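Local coordinates for protein probable ribose-5-phosphate isomerase B (Mycoplasma genitalium, PDB 6MU0) that probably interconverts ribulose 5-phosphate and ribose 5-phosphate in the non-oxidative stage of the pentose phosphate pathway, at residues A[12-20]-A[53-64]; A[104-113]-A[134-145]. One frame throughout, in Å; residues are numbered along the deposited sequence.

From the N terminus the chain enters the central parallel sheet at strand 12-16, runs through helix 22-34 and strand 38-41, and returns in helix 53-66, which lies along the first strand; that return closes contact 1. The chain then adds strands 72-75 and 95-97 before contact 2 opens at helix 101-109; it closes, past strand 115-117, where helix 125-137 ends and the chain turns toward helix 144-158. The two loops follow one another without nesting or crossing, and the centres of the two contacts lie about 21 Å apart on opposite sides of the chain's centre. Ile13 CD1 and Leu136 CD2, 4.1 Å apart, join them by packing. Contact 1 ends at the bound sugar phosphate; contact 2 holds the probable proton donor, His110.

Contact 1: A[12-20]-A[53-64]; sequences NIFIASDHT and YPDFAFLVADKV. With 5RP (ribulose-5-phosphate), chain B.
This is a buried strand-on-helix packing on one face of the parallel sheet in an alpha/beta fold: strand 12-16 and helix 53-64 run antiparallel, with their axes 7.8 Å apart at an angle of 174°, and at one end the contact opens into the ribulose-5-phosphate pocket. Phe14 and Ala16 point at the helix. Lys63 CB sits over the centre of the Phe14 ring, 3.6 Å from its centroid and almost on the ring normal, a CH-pi contact; CG lies against CD1 and CE1 of the ring, and the bend at chi2 of Lys63 (-70°) turns its CD toward CE1 and CZ. The two methyls of Val60 divide the strand between them: CG1 leans on Phe14, while CG2 meets Ala16 CB at 3.6 Å. Farther along, Ala16 CB rests against Phe56 CB, and Ser17 O abuts the Phe56 ring, 3.1 Å from CG, a buried carbonyl with no polar partner in the model.

Beyond the strand the contact turns polar. Asp18 and Tyr53 lie side by side, CB to CB, and a water bridges Asp18 OD2 to Tyr53 N. The same OD2 accepts the sugar hydroxyl O13 at 2.6 Å. OD1 closes an Asx turn with Thr20 N and takes Thr20 OG1 on its syn lone pair, two bonds that, with those on OD2, help to fix the carboxylate's rotation. His19 NE2 donates an almost straight bond (177°) to phosphate oxygen O11, and the Tyr53 ring lays a face over the sugar's C2.

Strands 38-41 and 72-75 flank strand 12-16 in the parallel sheet, helix 22-34 meets Ile15 and Ser17, and Leu75 of strand 72-75 touches both Ala16 and Val60.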
loop_
_atom_site.group_PDB
_atom_site.type_symbol
_atom_site.label_atom_id
_atom_site.label_comp_id
_atom_site.label_asym_id
_atom_site.label_seq_id
_atom_site.Cartn_x
_atom_site.Cartn_y
_atom_site.Cartn_z
ATOM N N ASN A 12 11.175 1.909 -5.239
ATOM C CA ASN A 12 10.364 0.838 -5.793
ATOM C C ASN A 12 8.984 0.841 -5.150
ATOM O O ASN A 12 8.834 1.152 -3.964
ATOM C CB ASN A 12 11.027 -0.517 -5.541
ATOM C CG ASN A 12 12.220 -0.758 -6.442
ATOM O OD1 ASN A 12 12.109 -0.651 -7.655
ATOM N ND2 ASN A 12 13.363 -1.091 -5.852
ATOM N N ILE A 13 7.987 0.481 -5.955
ATOM C CA ILE A 13 6.628 0.212 -5.489
ATOM C C ILE A 13 6.388 -1.284 -5.623
ATOM O O ILE A 13 6.464 -1.833 -6.729
ATOM C CB ILE A 13 5.581 0.985 -6.306
ATOM C CG1 ILE A 13 5.852 2.491 -6.246
ATOM C CG2 ILE A 13 4.165 0.661 -5.808
ATOM C CD1 ILE A 13 4.930 3.315 -7.132
ATOM N N PHE A 14 6.099 -1.943 -4.507
ATOM C CA PHE A 14 5.818 -3.373 -4.481
ATOM C C PHE A 14 4.311 -3.563 -4.386
ATOM O O PHE A 14 3.662 -2.949 -3.534
ATOM C CB PHE A 14 6.502 -4.018 -3.275
ATOM C CG PHE A 14 7.998 -3.853 -3.282
ATOM C CD1 PHE A 14 8.806 -4.761 -3.963
ATOM C CD2 PHE A 14 8.603 -2.772 -2.650
ATOM C CE1 PHE A 14 10.185 -4.612 -3.991
ATOM C CE2 PHE A 14 9.988 -2.626 -2.678
ATOM C CZ PHE A 14 10.768 -3.543 -3.353
ATOM N N ILE A 15 3.755 -4.411 -5.245
ATOM C CA ILE A 15 2.312 -4.614 -5.304
ATOM C C ILE A 15 1.995 -6.101 -5.227
ATOM O O ILE A 15 2.679 -6.933 -5.832
ATOM C CB ILE A 15 1.685 -3.949 -6.552
ATOM C CG1 ILE A 15 0.156 -4.031 -6.509
ATOM C CG2 ILE A 15 2.237 -4.521 -7.846
ATOM C CD1 ILE A 15 -0.536 -3.104 -7.497
ATOM N N ALA A 16 0.947 -6.431 -4.477
ATOM C CA ALA A 16 0.458 -7.796 -4.393
ATOM C C ALA A 16 -1.022 -7.774 -4.036
ATOM O O ALA A 16 -1.582 -6.741 -3.662
ATOM C CB ALA A 16 1.256 -8.638 -3.397
ATOM N N SER A 17 -1.649 -8.943 -4.122
ATOM C CA SER A 17 -3.055 -9.079 -3.775
ATOM C C SER A 17 -3.282 -10.489 -3.259
ATOM O O SER A 17 -2.356 -11.298 -3.187
ATOM C CB SER A 17 -3.943 -8.814 -4.996
ATOM O OG SER A 17 -3.829 -9.845 -5.965
ATOM N N ASP A 18 -4.525 -10.799 -2.902
ATOM C CA ASP A 18 -4.941 -12.191 -2.891
ATOM C C ASP A 18 -5.709 -12.490 -4.177
ATOM O O ASP A 18 -5.749 -11.678 -5.113
ATOM C CB ASP A 18 -5.698 -12.567 -1.612
ATOM C CG ASP A 18 -7.099 -11.975 -1.537
ATOM O OD1 ASP A 18 -7.479 -11.185 -2.432
ATOM O OD2 ASP A 18 -7.817 -12.308 -0.556
ATOM N N HIS A 19 -6.327 -13.672 -4.222
ATOM C CA HIS A 19 -7.063 -14.120 -5.398
ATOM C C HIS A 19 -8.167 -13.165 -5.829
ATOM O O HIS A 19 -8.616 -13.259 -6.974
ATOM C CB HIS A 19 -7.698 -15.487 -5.130
ATOM C CG HIS A 19 -8.566 -15.527 -3.906
ATOM N ND1 HIS A 19 -8.080 -15.865 -2.660
ATOM C CD2 HIS A 19 -9.884 -15.265 -3.735
ATOM C CE1 HIS A 19 -9.062 -15.811 -1.775
ATOM N NE2 HIS A 19 -10.168 -15.447 -2.403
ATOM N N THR A 20 -8.640 -12.279 -4.946
ATOM C CA THR A 20 -9.742 -11.394 -5.314
ATOM C C THR A 20 -9.300 -10.228 -6.183
ATOM O O THR A 20 -10.161 -9.533 -6.732
ATOM C CB THR A 20 -10.450 -10.815 -4.075
ATOM O OG1 THR A 20 -9.602 -9.851 -3.435
ATOM C CG2 THR A 20 -10.839 -11.899 -3.083
ATOM N N TYR A 53 -4.457 -13.970 1.858
ATOM C CA TYR A 53 -3.917 -12.612 1.792
ATOM C C TYR A 53 -2.708 -12.353 2.693
ATOM O O TYR A 53 -1.845 -11.563 2.281
ATOM C CB TYR A 53 -5.018 -11.553 2.007
ATOM C CG TYR A 53 -5.585 -11.604 3.394
ATOM C CD1 TYR A 53 -4.974 -10.928 4.445
ATOM C CD2 TYR A 53 -6.696 -12.390 3.672
ATOM C CE1 TYR A 53 -5.450 -11.043 5.737
ATOM C CE2 TYR A 53 -7.195 -12.496 4.960
ATOM C CZ TYR A 53 -6.566 -11.822 5.993
ATOM O OH TYR A 53 -7.030 -11.922 7.291
ATOM N N PRO A 54 -2.567 -12.928 3.898
ATOM C CA PRO A 54 -1.378 -12.576 4.693
ATOM C C PRO A 54 -0.082 -12.910 3.996
ATOM O O PRO A 54 0.906 -12.180 4.151
ATOM C CB PRO A 54 -1.542 -13.390 5.983
ATOM C CG PRO A 54 -2.998 -13.584 6.097
ATOM C CD PRO A 54 -3.465 -13.809 4.681
ATOM N N ASP A 55 -0.049 -14.000 3.229
ATOM C CA ASP A 55 1.190 -14.381 2.568
ATOM C C ASP A 55 1.677 -13.264 1.664
ATOM O O ASP A 55 2.865 -12.916 1.662
ATOM C CB ASP A 55 0.975 -15.673 1.777
ATOM C CG ASP A 55 0.696 -16.869 2.679
ATOM O OD1 ASP A 55 1.307 -16.954 3.766
ATOM O OD2 ASP A 55 -0.113 -17.736 2.292
ATOM N N PHE A 56 0.758 -12.656 0.925
ATOM C CA PHE A 56 1.113 -11.604 -0.014
ATOM C C PHE A 56 1.328 -10.267 0.678
ATOM O O PHE A 56 2.203 -9.491 0.265
ATOM C CB PHE A 56 0.056 -11.574 -1.113
ATOM C CG PHE A 56 0.035 -12.852 -1.896
ATOM C CD1 PHE A 56 1.014 -13.088 -2.851
ATOM C CD2 PHE A 56 -0.878 -13.861 -1.616
ATOM C CE1 PHE A 56 1.058 -14.278 -3.548
ATOM C CE2 PHE A 56 -0.842 -15.060 -2.321
ATOM C CZ PHE A 56 0.129 -15.262 -3.285
ATOM N N ALA A 57 0.569 -9.996 1.743
ATOM C CA ALA A 57 0.803 -8.787 2.521
ATOM C C ALA A 57 2.212 -8.776 3.086
ATOM O O ALA A 57 2.896 -7.749 3.036
ATOM C CB ALA A 57 -0.221 -8.681 3.648
ATOM N N PHE A 58 2.675 -9.914 3.607
ATOM C CA PHE A 58 4.018 -9.933 4.174
ATOM C C PHE A 58 5.099 -9.841 3.100
ATOM O O PHE A 58 6.159 -9.263 3.354
ATOM C CB PHE A 58 4.206 -11.143 5.096
ATOM C CG PHE A 58 3.367 -11.080 6.348
ATOM C CD1 PHE A 58 3.372 -9.940 7.140
ATOM C CD2 PHE A 58 2.557 -12.141 6.721
ATOM C CE1 PHE A 58 2.599 -9.864 8.294
ATOM C CE2 PHE A 58 1.773 -12.064 7.871
ATOM C CZ PHE A 58 1.789 -10.918 8.644
ATOM N N LEU A 59 4.860 -10.384 1.904
ATOM C CA LEU A 59 5.826 -10.204 0.824
ATOM C C LEU A 59 6.067 -8.725 0.554
ATOM O O LEU A 59 7.212 -8.273 0.460
ATOM C CB LEU A 59 5.339 -10.892 -0.449
ATOM C CG LEU A 59 5.413 -12.416 -0.486
ATOM C CD1 LEU A 59 4.867 -12.907 -1.816
ATOM C CD2 LEU A 59 6.834 -12.929 -0.264
ATOM N N VAL A 60 4.991 -7.952 0.421
ATOM C CA VAL A 60 5.122 -6.523 0.154
ATOM C C VAL A 60 5.701 -5.803 1.362
ATOM O O VAL A 60 6.633 -5.001 1.244
ATOM C CB VAL A 60 3.754 -5.934 -0.240
ATOM C CG1 VAL A 60 3.775 -4.414 -0.154
ATOM C CG2 VAL A 60 3.363 -6.380 -1.633
ATOM N N ALA A 61 5.118 -6.041 2.539
ATOM C CA ALA A 61 5.502 -5.272 3.714
ATOM C C ALA A 61 6.947 -5.543 4.118
ATOM O O ALA A 61 7.657 -4.624 4.545
ATOM C CB ALA A 61 4.545 -5.564 4.862
ATOM N N ASP A 62 7.406 -6.792 3.990
ATOM C CA ASP A 62 8.799 -7.082 4.304
ATOM C C ASP A 62 9.754 -6.360 3.361
ATOM O O ASP A 62 10.858 -5.994 3.772
ATOM C CB ASP A 62 9.054 -8.592 4.303
ATOM C CG ASP A 62 8.583 -9.277 5.580
ATOM O OD1 ASP A 62 8.488 -8.613 6.635
ATOM O OD2 ASP A 62 8.324 -10.498 5.528
ATOM N N LYS A 63 9.356 -6.139 2.101
ATOM C CA LYS A 63 10.187 -5.337 1.204
ATOM C C LYS A 63 10.198 -3.875 1.633
ATOM O O LYS A 63 11.260 -3.242 1.697
ATOM C CB LYS A 63 9.707 -5.465 -0.243
ATOM C CG LYS A 63 10.015 -6.791 -0.898
ATOM C CD LYS A 63 11.503 -6.951 -1.150
ATOM C CE LYS A 63 11.778 -8.206 -1.960
ATOM N NZ LYS A 63 13.230 -8.373 -2.227
ATOM N N VAL A 64 9.017 -3.312 1.915
ATOM C CA VAL A 64 8.948 -1.915 2.333
ATOM C C VAL A 64 9.770 -1.692 3.595
ATOM O O VAL A 64 10.465 -0.679 3.726
ATOM C CB VAL A 64 7.480 -1.472 2.480
ATOM C CG1 VAL A 64 7.385 -0.078 3.087
ATOM C CG2 VAL A 64 6.800 -1.514 1.124
HETATM C C2 5RP B . -9.705 -9.922 3.785
HETATM C C3 5RP B . -10.475 -10.077 2.490
HETATM C C5 5RP B . -10.190 -11.329 1.645
HETATM O O13 5RP B . -9.939 -10.976 0.299
HETATM C C6 5RP B . -11.464 -12.168 1.771
HETATM O O14 5RP B . -11.663 -12.478 3.149
HETATM C C7 5RP B . -11.404 -13.437 0.949
HETATM O O8 5RP B . -12.721 -14.017 0.942
HETATM P P9 5RP B . -12.961 -15.412 0.187
HETATM O O12 5RP B . -14.422 -15.705 0.378
HETATM O O11 5RP B . -12.578 -15.199 -1.273
HETATM O O10 5RP B . -12.052 -16.445 0.825
HETATM O O4 5RP B . -11.326 -9.290 2.133
HETATM O O1 5RP B . -10.083 -8.724 4.454
HETATM O O HOH W 1 -7.204 -14.465 1.119
#

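Contact 2: A[104-113]-A[134-145]; sequences AALARQHDNA and DFLKANFEGGRH
Helix 104-109 and the end of helix 134-137 come close at Ala105 and Phe135, whose CA atoms are 4.9 Å apart; from there the chain after the second helix follows the end of the first, drawing in to 4.0 Å between the CA atoms of Gln109 and Phe140. Glu141 N donates to Gln109 O at 2.9 Å. Two CA-H...O contacts, Phe140 CA to Arg108 O and Gln109 CA to Asn139 O, add to this junction.

In the conformer described here, Arg108 reaches across the other helix's C-terminal end. Bent at chi2 (87°), its chain lays CD over a face of the Phe135 ring and brings NH2 to Phe135 O at 2.9 Å, with a weak second bond to Leu136 O; both oxygens lie at the guanidinium edge. With Arg108 CD over a face, the Phe135 ring has the methyls of Ala107 and Ala113 at its edge. Asn112 stacks its amide on Phe140, the two planes 17° apart, with CB 3.6 Å from the ring centroid.

His110, the probable proton donor, forms an offset stack with His145, centroids 4.0 Å apart and planes at 20°, while Leu106 CD2 covers its opposite face. Glu141 OE1 lies at the edge of the His110 ring, and Glu141 runs alongside Gln109. Arg144, a probable substrate-binding residue, sits beside the two histidines, its CG over the face of His145 opposite His110.

Ala107 and Ala113 pack on Ala96 of strand 95-97, Arg108 and Leu136 on Leu72 of strand 72-75, and helix 144-158, which begins at Arg144 and His145, carries the chain on.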
loop_
_atom_site.group_PDB
_atom_site.type_symbol
_atom_site.label_atom_id
_atom_site.label_comp_id
_atom_site.label_asym_id
_atom_site.label_seq_id
_atom_site.Cartn_x
_atom_site.Cartn_y
_atom_site.Cartn_z
ATOM N N ALA A 104 -7.683 9.697 0.101
ATOM C CA ALA A 104 -6.442 9.120 -0.414
ATOM C C ALA A 104 -5.232 9.995 -0.105
ATOM O O ALA A 104 -4.210 9.499 0.380
ATOM C CB ALA A 104 -6.550 8.840 -1.914
ATOM N N ALA A 105 -5.312 11.291 -0.417
ATOM C CA ALA A 105 -4.181 12.171 -0.144
ATOM C C ALA A 105 -3.873 12.236 1.345
ATOM O O ALA A 105 -2.702 12.285 1.736
ATOM C CB ALA A 105 -4.455 13.566 -0.703
ATOM N N LEU A 106 -4.911 12.237 2.191
ATOM C CA LEU A 106 -4.711 12.355 3.633
ATOM C C LEU A 106 -3.883 11.206 4.188
ATOM O O LEU A 106 -3.148 11.390 5.164
ATOM C CB LEU A 106 -6.049 12.424 4.361
ATOM C CG LEU A 106 -6.730 13.787 4.316
ATOM C CD1 LEU A 106 -8.180 13.658 4.745
ATOM C CD2 LEU A 106 -5.993 14.794 5.200
ATOM N N ALA A 107 -3.994 10.013 3.592
ATOM C CA ALA A 107 -3.215 8.875 4.070
ATOM C C ALA A 107 -1.724 9.157 3.986
ATOM O O ALA A 107 -0.950 8.657 4.808
ATOM C CB ALA A 107 -3.559 7.628 3.260
ATOM N N ARG A 108 -1.303 9.938 2.994
ATOM C CA ARG A 108 0.076 10.390 2.878
ATOM C C ARG A 108 0.316 11.652 3.709
ATOM O O ARG A 108 1.274 11.724 4.484
ATOM C CB ARG A 108 0.364 10.675 1.400
ATOM C CG ARG A 108 1.810 10.541 0.992
ATOM C CD ARG A 108 2.154 9.112 0.604
ATOM N NE ARG A 108 3.576 8.986 0.313
ATOM C CZ ARG A 108 4.126 9.235 -0.872
ATOM N NH1 ARG A 108 5.433 9.095 -1.034
ATOM N NH2 ARG A 108 3.375 9.623 -1.898
ATOM N N GLN A 109 -0.563 12.648 3.552
ATOM C CA GLN A 109 -0.354 13.970 4.143
ATOM C C GLN A 109 -0.270 13.910 5.661
ATOM O O GLN A 109 0.600 14.549 6.270
ATOM C CB GLN A 109 -1.488 14.902 3.713
ATOM C CG GLN A 109 -1.464 15.268 2.243
ATOM C CD GLN A 109 -2.777 15.862 1.765
ATOM O OE1 GLN A 109 -3.817 15.683 2.396
ATOM N NE2 GLN A 109 -2.734 16.569 0.635
ATOM N N HIS A 110 -1.202 13.188 6.293
ATOM C CA HIS A 110 -1.245 13.091 7.748
ATOM C C HIS A 110 -0.572 11.836 8.280
ATOM O O HIS A 110 0.144 11.898 9.282
ATOM C CB HIS A 110 -2.691 13.093 8.252
ATOM C CG HIS A 110 -3.364 14.418 8.156
ATOM N ND1 HIS A 110 -4.516 14.711 8.853
ATOM C CD2 HIS A 110 -3.049 15.534 7.456
ATOM C CE1 HIS A 110 -4.885 15.949 8.580
ATOM N NE2 HIS A 110 -4.010 16.473 7.740
ATOM N N ASP A 111 -0.788 10.688 7.642
ATOM C CA ASP A 111 -0.367 9.423 8.229
ATOM C C ASP A 111 0.968 8.915 7.708
ATOM O O ASP A 111 1.448 7.890 8.202
ATOM C CB ASP A 111 -1.430 8.341 7.986
ATOM C CG ASP A 111 -2.802 8.764 8.419
ATOM O OD1 ASP A 111 -3.054 8.817 9.631
ATOM O OD2 ASP A 111 -3.639 9.031 7.539
ATOM N N ASN A 112 1.561 9.587 6.719
ATOM C CA ASN A 112 2.842 9.183 6.134
ATOM C C ASN A 112 2.851 7.711 5.725
ATOM O O ASN A 112 3.860 7.019 5.851
ATOM C CB ASN A 112 4.022 9.495 7.053
ATOM C CG ASN A 112 5.328 9.534 6.305
ATOM O OD1 ASN A 112 5.350 9.784 5.101
ATOM N ND2 ASN A 112 6.428 9.279 7.007
ATOM N N ALA A 113 1.720 7.218 5.231
ATOM C CA ALA A 113 1.637 5.795 4.944
ATOM C C ALA A 113 2.663 5.403 3.891
ATOM O O ALA A 113 2.875 6.122 2.914
ATOM C CB ALA A 113 0.240 5.449 4.436
ATOM N N ASP A 134 -3.700 9.775 -6.379
ATOM C CA ASP A 134 -3.676 10.853 -5.393
ATOM C C ASP A 134 -2.755 10.521 -4.226
ATOM O O ASP A 134 -2.100 11.412 -3.673
ATOM C CB ASP A 134 -5.088 11.191 -4.918
ATOM C CG ASP A 134 -5.449 12.648 -5.171
ATOM O OD1 ASP A 134 -4.777 13.299 -6.005
ATOM O OD2 ASP A 134 -6.387 13.158 -4.525
ATOM N N PHE A 135 -2.692 9.244 -3.841
ATOM C CA PHE A 135 -1.764 8.817 -2.800
ATOM C C PHE A 135 -0.321 9.078 -3.217
ATOM O O PHE A 135 0.478 9.594 -2.427
ATOM C CB PHE A 135 -1.995 7.331 -2.528
ATOM C CG PHE A 135 -1.106 6.748 -1.466
ATOM C CD1 PHE A 135 -1.455 6.842 -0.132
ATOM C CD2 PHE A 135 0.055 6.070 -1.802
ATOM C CE1 PHE A 135 -0.662 6.285 0.849
ATOM C CE2 PHE A 135 0.860 5.516 -0.824
ATOM C CZ PHE A 135 0.500 5.627 0.503
ATOM N N LEU A 136 0.020 8.759 -4.468
ATOM C CA LEU A 136 1.392 8.943 -4.932
ATOM C C LEU A 136 1.737 10.413 -5.136
ATOM O O LEU A 136 2.890 10.810 -4.931
ATOM C CB LEU A 136 1.616 8.161 -6.225
ATOM C CG LEU A 136 1.578 6.644 -6.057
ATOM C CD1 LEU A 136 1.671 5.957 -7.394
ATOM C CD2 LEU A 136 2.704 6.190 -5.148
ATOM N N LYS A 137 0.763 11.230 -5.540
ATOM C CA LYS A 137 1.005 12.651 -5.770
ATOM C C LYS A 137 1.123 13.438 -4.470
ATOM O O LYS A 137 1.816 14.460 -4.432
ATOM C CB LYS A 137 -0.129 13.224 -6.624
ATOM C CG LYS A 137 0.065 14.664 -7.069
ATOM C CD LYS A 137 -1.093 15.119 -7.947
ATOM C CE LYS A 137 -0.903 16.552 -8.422
ATOM N NZ LYS A 137 -2.030 17.001 -9.287
ATOM N N ALA A 138 0.457 12.991 -3.410
ATOM C CA ALA A 138 0.451 13.712 -2.153
ATOM C C ALA A 138 1.811 13.605 -1.465
ATOM O O ALA A 138 2.609 12.706 -1.739
ATOM C CB ALA A 138 -0.636 13.148 -1.239
ATOM N N ASN A 139 2.065 14.548 -0.558
ATOM C CA ASN A 139 3.286 14.581 0.233
ATOM C C ASN A 139 2.936 14.652 1.713
ATOM O O ASN A 139 1.961 15.301 2.104
ATOM C CB ASN A 139 4.144 15.798 -0.136
ATOM C CG ASN A 139 4.586 15.779 -1.583
ATOM O OD1 ASN A 139 5.148 14.794 -2.055
ATOM N ND2 ASN A 139 4.322 16.865 -2.299
ATOM N N PHE A 140 3.742 13.977 2.531
ATOM C CA PHE A 140 3.606 14.068 3.978
ATOM C C PHE A 140 3.781 15.516 4.425
ATOM O O PHE A 140 4.704 16.207 3.983
ATOM C CB PHE A 140 4.662 13.168 4.628
ATOM C CG PHE A 140 4.589 13.109 6.130
ATOM C CD1 PHE A 140 3.383 12.893 6.780
ATOM C CD2 PHE A 140 5.739 13.244 6.891
ATOM C CE1 PHE A 140 3.324 12.825 8.164
ATOM C CE2 PHE A 140 5.687 13.183 8.274
ATOM C CZ PHE A 140 4.480 12.969 8.910
ATOM N N GLU A 141 2.884 15.981 5.297
ATOM C CA GLU A 141 2.872 17.373 5.734
ATOM C C GLU A 141 3.697 17.631 6.995
ATOM O O GLU A 141 3.871 18.795 7.374
ATOM C CB GLU A 141 1.423 17.889 5.860
ATOM C CG GLU A 141 0.728 18.016 4.493
ATOM C CD GLU A 141 -0.745 18.402 4.556
ATOM O OE1 GLU A 141 -1.312 18.497 5.663
ATOM O OE2 GLU A 141 -1.339 18.602 3.473
ATOM N N GLY A 142 4.232 16.589 7.633
ATOM C CA GLY A 142 5.137 16.769 8.756
ATOM C C GLY A 142 4.490 17.485 9.929
ATOM O O GLY A 142 3.287 17.391 10.170
ATOM N N GLY A 143 5.308 18.216 10.676
ATOM C CA GLY A 143 4.776 19.000 11.779
ATOM C C GLY A 143 4.157 18.120 12.846
ATOM O O GLY A 143 4.741 17.124 13.290
ATOM N N ARG A 144 2.934 18.482 13.256
ATOM C CA ARG A 144 2.226 17.688 14.257
ATOM C C ARG A 144 2.081 16.238 13.820
ATOM O O ARG A 144 2.055 15.329 14.661
ATOM C CB ARG A 144 0.857 18.305 14.544
ATOM C CG ARG A 144 -0.114 18.268 13.365
ATOM C CD ARG A 144 -1.262 19.239 13.584
ATOM N NE ARG A 144 -2.324 19.150 12.578
ATOM C CZ ARG A 144 -2.318 19.784 11.411
ATOM N NH1 ARG A 144 -1.296 20.570 11.078
ATOM N NH2 ARG A 144 -3.345 19.640 10.582
ATOM N N HIS A 145 1.989 15.998 12.513
ATOM C CA HIS A 145 1.840 14.632 12.037
ATOM C C HIS A 145 3.108 13.827 12.253
ATOM O O HIS A 145 3.033 12.617 12.500
ATOM C CB HIS A 145 1.438 14.649 10.570
ATOM C CG HIS A 145 0.316 15.589 10.287
ATOM N ND1 HIS A 145 -0.952 15.399 10.794
ATOM C CD2 HIS A 145 0.280 16.751 9.593
ATOM C CE1 HIS A 145 -1.725 16.396 10.408
ATOM N NE2 HIS A 145 -1.005 17.227 9.673
HETATM O O HOH W 2 -7.400 12.592 -2.016
HETATM O O HOH W 3 0.001 16.762 -0.630
#